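PDB 4G59: M152 protein from Murid herpesvirus 1, which is an MHC class I-like viral immunoevasin that probably lowers surface display of host MHC class I molecules and of RAE-1 ligands of the receptor NKG2D. Local coordinates for residues Val7-Asp12 against Asp179-Asn184; Pro206-Ile211 against Ser253-Trp258; Ser212-Val217 against Ala249-Ser254. All coordinates share one frame; numbering follows the deposited sequence.

Contact 1: Val7-Asp12 against Asp179-Asn184; sequences VRIFED and DNPRHN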
loop_
_atom_site.group_PDB
_atom_site.type_symbol
_atom_site.label_atom_id
_atom_site.label_comp_id
_atom_site.label_asym_id
_atom_site.label_seq_id
_atom_site.Cartn_x
_atom_site.Cartn_y
_atom_site.Cartn_z
ATOM N N VAL B 7 5.929 -16.872 -22.319
ATOM C CA VAL B 7 5.347 -17.193 -21.029
ATOM C C VAL B 7 5.218 -18.707 -20.940
ATOM O O VAL B 7 4.433 -19.316 -21.683
ATOM C CB VAL B 7 3.946 -16.554 -20.901
ATOM C CG1 VAL B 7 3.300 -16.908 -19.567
ATOM C CG2 VAL B 7 4.040 -15.043 -21.073
ATOM N N ARG B 8 5.999 -19.315 -20.050
ATOM C CA ARG B 8 5.915 -20.751 -19.800
ATOM C C ARG B 8 5.127 -20.979 -18.513
ATOM O O ARG B 8 5.382 -20.337 -17.482
ATOM C CB ARG B 8 7.312 -21.375 -19.692
ATOM C CG ARG B 8 8.101 -21.409 -20.997
ATOM C CD ARG B 8 9.515 -21.976 -20.810
ATOM N NE ARG B 8 10.497 -20.972 -20.384
ATOM C CZ ARG B 8 11.143 -20.987 -19.218
ATOM N NH1 ARG B 8 10.930 -21.953 -18.339
ATOM N NH2 ARG B 8 12.012 -20.029 -18.927
ATOM N N ILE B 9 4.173 -21.896 -18.563
ATOM C CA ILE B 9 3.349 -22.160 -17.397
ATOM C C ILE B 9 3.653 -23.527 -16.789
ATOM O O ILE B 9 3.664 -24.528 -17.495
ATOM C CB ILE B 9 1.872 -22.014 -17.752
ATOM C CG1 ILE B 9 1.608 -20.562 -18.106
ATOM C CG2 ILE B 9 0.984 -22.449 -16.584
ATOM C CD1 ILE B 9 0.294 -20.329 -18.802
ATOM N N PHE B 10 3.910 -23.565 -15.487
ATOM C CA PHE B 10 4.272 -24.813 -14.825
ATOM C C PHE B 10 3.217 -25.186 -13.800
ATOM O O PHE B 10 2.931 -24.427 -12.879
ATOM C CB PHE B 10 5.656 -24.702 -14.169
ATOM C CG PHE B 10 6.751 -24.337 -15.137
ATOM C CD1 PHE B 10 7.416 -25.322 -15.866
ATOM C CD2 PHE B 10 7.103 -23.012 -15.347
ATOM C CE1 PHE B 10 8.423 -24.984 -16.778
ATOM C CE2 PHE B 10 8.109 -22.675 -16.248
ATOM C CZ PHE B 10 8.765 -23.666 -16.961
ATOM N N GLU B 11 2.614 -26.343 -13.991
ATOM C CA GLU B 11 1.614 -26.825 -13.067
ATOM C C GLU B 11 2.031 -28.196 -12.604
ATOM O O GLU B 11 2.339 -29.051 -13.411
ATOM C CB GLU B 11 0.255 -26.896 -13.756
ATOM C CG GLU B 11 -0.104 -25.635 -14.498
ATOM C CD GLU B 11 -1.153 -25.848 -15.555
ATOM O OE1 GLU B 11 -2.297 -25.403 -15.363
ATOM O OE2 GLU B 11 -0.822 -26.438 -16.595
ATOM N N ASP B 12 2.033 -28.416 -11.302
ATOM C CA ASP B 12 2.336 -29.740 -10.806
ATOM C C ASP B 12 1.039 -30.320 -10.300
ATOM O O ASP B 12 0.369 -31.060 -11.007
ATOM C CB ASP B 12 3.361 -29.683 -9.677
ATOM C CG ASP B 12 3.643 -31.046 -9.079
ATOM O OD1 ASP B 12 3.455 -32.055 -9.784
ATOM O OD2 ASP B 12 4.057 -31.110 -7.906
ATOM N N ASP B 179 -9.574 -19.872 -11.317
ATOM C CA ASP B 179 -8.131 -19.699 -11.398
ATOM C C ASP B 179 -7.516 -20.514 -12.528
ATOM O O ASP B 179 -7.371 -21.733 -12.447
ATOM C CB ASP B 179 -7.471 -20.048 -10.057
ATOM C CG ASP B 179 -5.974 -20.232 -10.167
ATOM O OD1 ASP B 179 -5.306 -19.441 -10.864
ATOM O OD2 ASP B 179 -5.473 -21.174 -9.534
ATOM N N ASN B 180 -7.134 -19.805 -13.572
ATOM C CA ASN B 180 -6.555 -20.401 -14.741
ATOM C C ASN B 180 -5.461 -19.484 -15.253
ATOM O O ASN B 180 -5.755 -18.430 -15.801
ATOM C CB ASN B 180 -7.641 -20.574 -15.797
ATOM C CG ASN B 180 -7.134 -21.266 -17.040
ATOM O OD1 ASN B 180 -5.949 -21.171 -17.394
ATOM N ND2 ASN B 180 -8.030 -21.967 -17.718
ATOM N N PRO B 181 -4.195 -19.912 -15.122
ATOM C CA PRO B 181 -3.031 -19.099 -15.506
ATOM C C PRO B 181 -3.107 -18.644 -16.960
ATOM O O PRO B 181 -2.488 -17.635 -17.303
ATOM C CB PRO B 181 -1.845 -20.071 -15.374
ATOM C CG PRO B 181 -2.359 -21.289 -14.686
ATOM C CD PRO B 181 -3.847 -21.320 -14.862
ATOM N N ARG B 182 -3.821 -19.396 -17.805
ATOM C CA ARG B 182 -3.907 -19.055 -19.225
ATOM C C ARG B 182 -4.932 -17.963 -19.479
ATOM O O ARG B 182 -4.948 -17.385 -20.556
ATOM C CB ARG B 182 -4.172 -20.300 -20.101
ATOM C CG ARG B 182 -3.109 -21.370 -19.882
ATOM C CD ARG B 182 -3.281 -22.645 -20.696
ATOM N NE ARG B 182 -2.019 -23.388 -20.637
ATOM C CZ ARG B 182 -1.627 -24.105 -19.590
ATOM N NH1 ARG B 182 -2.406 -24.208 -18.510
ATOM N NH2 ARG B 182 -0.455 -24.723 -19.627
ATOM N N HIS B 183 -5.762 -17.657 -18.486
ATOM C CA HIS B 183 -6.761 -16.608 -18.672
ATOM C C HIS B 183 -6.214 -15.229 -18.316
ATOM O O HIS B 183 -6.827 -14.213 -18.631
ATOM C CB HIS B 183 -8.041 -16.903 -17.887
ATOM C CG HIS B 183 -8.814 -18.069 -18.409
ATOM N ND1 HIS B 183 -10.178 -18.185 -18.263
ATOM C CD2 HIS B 183 -8.410 -19.180 -19.073
ATOM C CE1 HIS B 183 -10.583 -19.319 -18.811
ATOM N NE2 HIS B 183 -9.529 -19.941 -19.304
ATOM N N ASN B 184 -5.058 -15.196 -17.661
ATOM C CA ASN B 184 -4.475 -13.941 -17.242
ATOM C C ASN B 184 -3.695 -13.309 -18.395
ATOM O O ASN B 184 -3.325 -13.997 -19.347
ATOM C CB ASN B 184 -3.558 -14.199 -16.049
ATOM C CG ASN B 184 -4.288 -14.851 -14.854
ATOM O OD1 ASN B 184 -5.491 -14.680 -14.671
ATOM N ND2 ASN B 184 -3.520 -15.577 -14.026
#
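I9 and E11 of the N-terminal strand meet P181 and R182 of the linker between the two domains. The fold is MHC class I-like. The linker runs from helix 161-178 of the platform to strand 185-191 of the immunoglobulin-like domain. Strand 5-11 is an outermost strand of one sheet of that domain.

The apolar part is centred on I9. Its CG2 branch lies anti to the backbone N and reaches P181, with CG2 3.9 Å from P181 CB. The other branch leads to R182, where I9 CD1 lies 3.7 Å from CG of the arginine. I9 thus touches both the proline ring and the aliphatic stem of R182. W258 of the neighbouring strand also packs on P181.

The charged part is at the solvent side. R182 and E11 form a salt bridge, and both of its hydrogen bonds come from NH1. R182 NH1 is 3.3 Å from E11 OE2 and 3.4 Å from E11 OE1, and both bonds are weak. The carboxylate and guanidinium planes are 49° apart, so the groups do not pair flat in the two-pronged way. E11 also has a long, weak ion pair with R14.

Bonds inside the linker fix the backbone at R182. N180 forms an Asx turn: its OD1 accepts from R182 N at 2.8 Å, with the donor tilted 25° from the carbonyl plane. The amide gets there with CG anti to the backbone N (chi1 -177°). H183 N donates to N180 O at 2.8 Å. D179, the residue before N180, forms a salt bridge with R14.

The stem of R182 is extended from CG to NE and carries the guanidinium obliquely across the strand toward E11. I9 lies over one face of that group, with its CB 4.0 Å from R182 NH2.

Contact 2: Pro206-Ile211 against Ser253-Trp258; sequences PLAYNI and SSPTGW. With NAG (2-acetamido-2-deoxy-beta-D-glucopyranose), chain F.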
loop_
_atom_site.group_PDB
_atom_site.type_symbol
_atom_site.label_atom_id
_atom_site.label_comp_id
_atom_site.label_asym_id
_atom_site.label_seq_id
_atom_site.Cartn_x
_atom_site.Cartn_y
_atom_site.Cartn_z
ATOM N N PRO B 206 -8.499 -13.140 -7.368
ATOM C CA PRO B 206 -7.777 -12.527 -6.246
ATOM C C PRO B 206 -6.958 -13.498 -5.400
ATOM O O PRO B 206 -7.309 -13.767 -4.238
ATOM C CB PRO B 206 -8.904 -11.925 -5.390
ATOM C CG PRO B 206 -10.154 -12.794 -5.725
ATOM C CD PRO B 206 -9.972 -13.107 -7.191
ATOM N N LEU B 207 -5.845 -13.977 -5.931
ATOM C CA LEU B 207 -4.957 -14.817 -5.120
ATOM C C LEU B 207 -3.735 -14.039 -4.638
ATOM O O LEU B 207 -3.365 -13.005 -5.219
ATOM C CB LEU B 207 -4.532 -16.070 -5.893
ATOM C CG LEU B 207 -5.656 -17.065 -6.160
ATOM C CD1 LEU B 207 -5.307 -18.038 -7.284
ATOM C CD2 LEU B 207 -5.989 -17.811 -4.845
ATOM N N ALA B 208 -3.111 -14.525 -3.565
ATOM C CA ALA B 208 -1.888 -13.883 -3.077
ATOM C C ALA B 208 -0.690 -14.283 -3.923
ATOM O O ALA B 208 0.142 -15.068 -3.501
ATOM C CB ALA B 208 -1.640 -14.193 -1.617
ATOM N N TYR B 209 -0.606 -13.731 -5.123
ATOM C CA TYR B 209 0.473 -14.070 -6.025
ATOM C C TYR B 209 1.798 -13.530 -5.523
ATOM O O TYR B 209 1.864 -12.513 -4.828
ATOM C CB TYR B 209 0.210 -13.493 -7.415
ATOM C CG TYR B 209 -1.106 -13.903 -8.040
ATOM C CD1 TYR B 209 -1.247 -15.118 -8.697
ATOM C CD2 TYR B 209 -2.198 -13.047 -8.006
ATOM C CE1 TYR B 209 -2.465 -15.475 -9.292
ATOM C CE2 TYR B 209 -3.404 -13.389 -8.588
ATOM C CZ TYR B 209 -3.536 -14.597 -9.217
ATOM O OH TYR B 209 -4.753 -14.907 -9.784
ATOM N N ASN B 210 2.862 -14.237 -5.877
ATOM C CA ASN B 210 4.203 -13.791 -5.561
ATOM C C ASN B 210 4.991 -13.631 -6.851
ATOM O O ASN B 210 5.095 -14.564 -7.646
ATOM C CB ASN B 210 4.899 -14.789 -4.635
ATOM C CG ASN B 210 6.305 -14.359 -4.266
ATOM O OD1 ASN B 210 6.777 -13.306 -4.695
ATOM N ND2 ASN B 210 6.982 -15.174 -3.466
ATOM N N ILE B 211 5.553 -12.446 -7.050
ATOM C CA ILE B 211 6.383 -12.189 -8.214
ATOM C C ILE B 211 7.820 -11.922 -7.739
ATOM O O ILE B 211 8.040 -11.142 -6.806
ATOM C CB ILE B 211 5.822 -11.021 -9.038
ATOM C CG1 ILE B 211 6.682 -10.739 -10.254
ATOM C CG2 ILE B 211 5.719 -9.769 -8.222
ATOM C CD1 ILE B 211 5.897 -9.978 -11.342
ATOM N N SER B 253 4.178 -16.752 -9.032
ATOM C CA SER B 253 3.697 -17.989 -8.450
ATOM C C SER B 253 2.388 -17.818 -7.684
ATOM O O SER B 253 2.148 -16.799 -7.044
ATOM C CB SER B 253 4.767 -18.587 -7.555
ATOM O OG SER B 253 4.818 -17.872 -6.352
ATOM N N SER B 254 1.540 -18.836 -7.773
ATOM C CA SER B 254 0.198 -18.802 -7.210
ATOM C C SER B 254 0.081 -19.836 -6.101
ATOM O O SER B 254 0.653 -20.923 -6.195
ATOM C CB SER B 254 -0.812 -19.123 -8.304
ATOM O OG SER B 254 -2.070 -19.442 -7.742
ATOM N N PRO B 255 -0.645 -19.494 -5.032
ATOM C CA PRO B 255 -0.767 -20.453 -3.931
ATOM C C PRO B 255 -1.478 -21.724 -4.393
ATOM O O PRO B 255 -1.361 -22.747 -3.728
ATOM C CB PRO B 255 -1.641 -19.713 -2.897
ATOM C CG PRO B 255 -1.621 -18.264 -3.306
ATOM C CD PRO B 255 -1.316 -18.203 -4.760
ATOM N N THR B 256 -2.199 -21.663 -5.511
ATOM C CA THR B 256 -2.872 -22.859 -6.015
ATOM C C THR B 256 -1.919 -23.833 -6.702
ATOM O O THR B 256 -2.337 -24.914 -7.125
ATOM C CB THR B 256 -4.025 -22.519 -6.937
ATOM O OG1 THR B 256 -3.516 -21.829 -8.082
ATOM C CG2 THR B 256 -5.000 -21.647 -6.220
ATOM N N GLY B 257 -0.647 -23.464 -6.818
ATOM C CA GLY B 257 0.363 -24.447 -7.175
ATOM C C GLY B 257 0.957 -24.370 -8.563
ATOM O O GLY B 257 1.842 -25.148 -8.909
ATOM N N TRP B 258 0.478 -23.435 -9.363
ATOM C CA TRP B 258 1.100 -23.169 -10.639
ATOM C C TRP B 258 2.046 -21.970 -10.546
ATOM O O TRP B 258 1.906 -21.140 -9.645
ATOM C CB TRP B 258 0.026 -22.934 -11.694
ATOM C CG TRP B 258 -0.824 -21.711 -11.470
ATOM C CD1 TRP B 258 -2.055 -21.660 -10.872
ATOM C CD2 TRP B 258 -0.516 -20.363 -11.878
ATOM N NE1 TRP B 258 -2.523 -20.367 -10.885
ATOM C CE2 TRP B 258 -1.604 -19.554 -11.499
ATOM C CE3 TRP B 258 0.572 -19.773 -12.533
ATOM C CZ2 TRP B 258 -1.631 -18.174 -11.744
ATOM C CZ3 TRP B 258 0.545 -18.400 -12.778
ATOM C CH2 TRP B 258 -0.551 -17.617 -12.387
HETATM C C1 NAG F . 7.508 -15.019 -2.186
HETATM C C2 NAG F . 6.943 -16.207 -1.417
HETATM C C3 NAG F . 7.475 -16.174 0.007
HETATM C C4 NAG F . 8.991 -16.191 -0.067
HETATM C C5 NAG F . 9.439 -14.975 -0.869
HETATM C C6 NAG F . 10.958 -14.885 -0.928
HETATM C C7 NAG F . 4.772 -17.103 -2.017
HETATM C C8 NAG F . 3.281 -16.949 -1.946
HETATM N N2 NAG F . 5.495 -16.164 -1.414
HETATM O O3 NAG F . 7.018 -17.303 0.715
HETATM O O4 NAG F . 9.535 -16.134 1.231
HETATM O O5 NAG F . 8.920 -15.093 -2.176
HETATM O O6 NAG F . 11.333 -13.773 -1.709
HETATM O O7 NAG F . 5.273 -18.058 -2.610
#
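Y209 and W258 meet in the apolar centre, where Y209 CE1 lies 3.7 Å from W258 CZ2. The indole carbon sits at the edge of the tyrosine ring, near its plane. S254 CB touches both: it lies over one face of the indole, toward its edge, and 4.0 Å from Y209 CD1. L207 CD1 reaches T256 CG2 at 3.8 Å, and the two side chains cross at about a right angle. L207 CB lies over one face of the Y209 ring, toward its edge, and also meets P255 CD. V233 and M201 of the facing sheet also touch Y209.

The contact closes the end of a strand pair in the immunoglobulin-like sandwich. S254 to G257 is a type I turn that leads to the next strand. There S254 OG donates to T256 OG1 at 2.8 Å. T256 OG1 and W258 NE1 both bond to D179 of the interdomain linker, and Y209 OH bonds to V205 O.

N210 and S253 are an antiparallel hydrogen-bonded pair. N210 N donates to S253 O at 2.9 Å, and S253 N to N210 O at 2.7 Å. Their side chains share one sheet face. N210 is glycosylated: CG lies anti to the backbone N (chi1 -179°) and carries ND2 out to NAG C1, bonded at 1.4 Å. The sugar's acetamide turns back, with NAG O7 3.8 Å from S253 OG.

Contact 3: Ser212-Val217 against Ala249-Ser254; sequences SLANGV and AFVISS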
loop_
_atom_site.group_PDB
_atom_site.type_symbol
_atom_site.label_atom_id
_atom_site.label_comp_id
_atom_site.label_asym_id
_atom_site.label_seq_id
_atom_site.Cartn_x
_atom_site.Cartn_y
_atom_site.Cartn_z
ATOM N N SER B 212 8.783 -12.598 -8.355
ATOM C CA SER B 212 10.179 -12.452 -7.996
ATOM C C SER B 212 10.984 -12.787 -9.249
ATOM O O SER B 212 10.403 -13.199 -10.262
ATOM C CB SER B 212 10.534 -13.384 -6.836
ATOM O OG SER B 212 10.499 -14.746 -7.241
ATOM N N LEU B 213 12.302 -12.589 -9.201
ATOM C CA LEU B 213 13.158 -12.863 -10.363
ATOM C C LEU B 213 13.881 -14.179 -10.150
ATOM O O LEU B 213 14.246 -14.504 -9.024
ATOM C CB LEU B 213 14.183 -11.745 -10.557
ATOM C CG LEU B 213 14.634 -11.428 -11.978
ATOM C CD1 LEU B 213 13.493 -10.739 -12.708
ATOM C CD2 LEU B 213 15.899 -10.554 -11.971
ATOM N N ALA B 214 14.116 -14.920 -11.231
ATOM C CA ALA B 214 14.588 -16.302 -11.131
ATOM C C ALA B 214 15.910 -16.450 -10.391
ATOM O O ALA B 214 16.107 -17.411 -9.644
ATOM C CB ALA B 214 14.683 -16.927 -12.507
ATOM N N ASN B 215 16.825 -15.510 -10.607
ATOM C CA ASN B 215 18.149 -15.627 -10.008
ATOM C C ASN B 215 18.259 -14.984 -8.629
ATOM O O ASN B 215 19.341 -14.950 -8.052
ATOM C CB ASN B 215 19.237 -15.099 -10.960
ATOM C CG ASN B 215 19.278 -13.579 -11.029
ATOM O OD1 ASN B 215 18.300 -12.895 -10.713
ATOM N ND2 ASN B 215 20.420 -13.042 -11.446
ATOM N N GLY B 216 17.149 -14.463 -8.104
ATOM C CA GLY B 216 17.138 -13.957 -6.740
ATOM C C GLY B 216 17.325 -12.456 -6.568
ATOM O O GLY B 216 17.101 -11.909 -5.474
ATOM N N VAL B 217 17.745 -11.784 -7.633
ATOM C CA VAL B 217 17.912 -10.327 -7.601
ATOM C C VAL B 217 16.637 -9.634 -7.139
ATOM O O VAL B 217 15.560 -9.956 -7.644
ATOM C CB VAL B 217 18.252 -9.798 -8.990
ATOM C CG1 VAL B 217 18.192 -8.274 -9.001
ATOM C CG2 VAL B 217 19.622 -10.283 -9.405
ATOM N N ALA B 249 14.518 -13.802 -15.748
ATOM C CA ALA B 249 13.121 -14.162 -15.926
ATOM C C ALA B 249 12.339 -13.798 -14.694
ATOM O O ALA B 249 12.809 -13.982 -13.563
ATOM C CB ALA B 249 12.960 -15.641 -16.254
ATOM N N PHE B 250 11.145 -13.260 -14.914
ATOM C CA PHE B 250 10.250 -13.004 -13.797
ATOM C C PHE B 250 9.527 -14.298 -13.504
ATOM O O PHE B 250 9.076 -14.975 -14.425
ATOM C CB PHE B 250 9.246 -11.917 -14.170
ATOM C CG PHE B 250 9.855 -10.538 -14.267
ATOM C CD1 PHE B 250 9.903 -9.720 -13.160
ATOM C CD2 PHE B 250 10.368 -10.065 -15.468
ATOM C CE1 PHE B 250 10.456 -8.447 -13.236
ATOM C CE2 PHE B 250 10.936 -8.782 -15.556
ATOM C CZ PHE B 250 10.978 -7.975 -14.440
ATOM N N VAL B 251 9.429 -14.660 -12.230
ATOM C CA VAL B 251 8.627 -15.817 -11.836
ATOM C C VAL B 251 7.426 -15.333 -11.045
ATOM O O VAL B 251 7.569 -14.576 -10.078
ATOM C CB VAL B 251 9.422 -16.846 -11.012
ATOM C CG1 VAL B 251 8.540 -18.052 -10.678
ATOM C CG2 VAL B 251 10.639 -17.295 -11.784
ATOM N N ILE B 252 6.245 -15.758 -11.492
ATOM C CA ILE B 252 4.992 -15.394 -10.859
ATOM C C ILE B 252 4.394 -16.676 -10.334
ATOM O O ILE B 252 4.147 -17.604 -11.101
ATOM C CB ILE B 252 4.035 -14.785 -11.876
ATOM C CG1 ILE B 252 4.637 -13.520 -12.478
ATOM C CG2 ILE B 252 2.740 -14.431 -11.216
ATOM C CD1 ILE B 252 3.863 -12.977 -13.688
ATOM N N SER B 253 4.178 -16.752 -9.032
ATOM C CA SER B 253 3.697 -17.989 -8.450
ATOM C C SER B 253 2.388 -17.818 -7.684
ATOM O O SER B 253 2.148 -16.799 -7.044
ATOM C CB SER B 253 4.767 -18.587 -7.555
ATOM O OG SER B 253 4.818 -17.872 -6.352
ATOM N N SER B 254 1.540 -18.836 -7.773
ATOM C CA SER B 254 0.198 -18.802 -7.210
ATOM C C SER B 254 0.081 -19.836 -6.101
ATOM O O SER B 254 0.653 -20.923 -6.195
ATOM C CB SER B 254 -0.812 -19.123 -8.304
ATOM O OG SER B 254 -2.070 -19.442 -7.742
HETATM O O HOH W 1 16.459 -13.945 -13.153
#
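S212 and V251 are an antiparallel hydrogen-bonded pair. S212 N donates to V251 O at 2.9 Å, and V251 N to S212 O at 2.6 Å. L213 and F250 come next as a non-hydrogen-bonded pair, with their CA atoms 4.5 Å apart. A third bond follows where the strand ends: A214 N donates to A249 O at 2.8 Å. L213 CA makes a CA-H...O contact to the same oxygen.

The first segment then leaves the sheet through a type I turn from L213 to G216, closed by G216 N to L213 O. A water links turn and strand. It accepts from N215 N at 3.0 Å and also from A249 N.

The two strands are neighbours in one sheet of the immunoglobulin-like beta sandwich. Their inner face carries L213 and F250. L213 CD1 sits over the centre of the phenyl ring, 3.8 Å from the centroid and 12° off the ring normal. This is a CH-pi contact. The L213 side chain is rotated off the staggered positions (chi1 -149°), and CD1 also approaches A249 O. F250 continues inward to V197 and C199 of the facing sheet, while L213 touches L242.

S212 and V251 point to the other face. A214, just past the end of the strand, packs on V251 and A249. Its CB lies 4.1 Å from V251 CG2 and also touches A249 CB. On the same face as V251, the nearest side-chain atom of S212 is about 5 Å from the nearest atom of the N-linked sugar.

The chain begins with strand 5-11, which contact 1 joins to the linker after helix 161-178. This closes the longest loop, with 166 residues between the segments, and brings the later part of the first strand to the domain junction. Contacts 2 and 3 follow in series, wholly within the later part of the chain. The 31-residue loop of contact 3 lies inside the 41-residue loop of contact 2, and the two contacts share S253 and S254. Together they extend one strand pair. Contacts 1 and 2 meet through D179. All three reach the same sheet of the immunoglobulin-like domain.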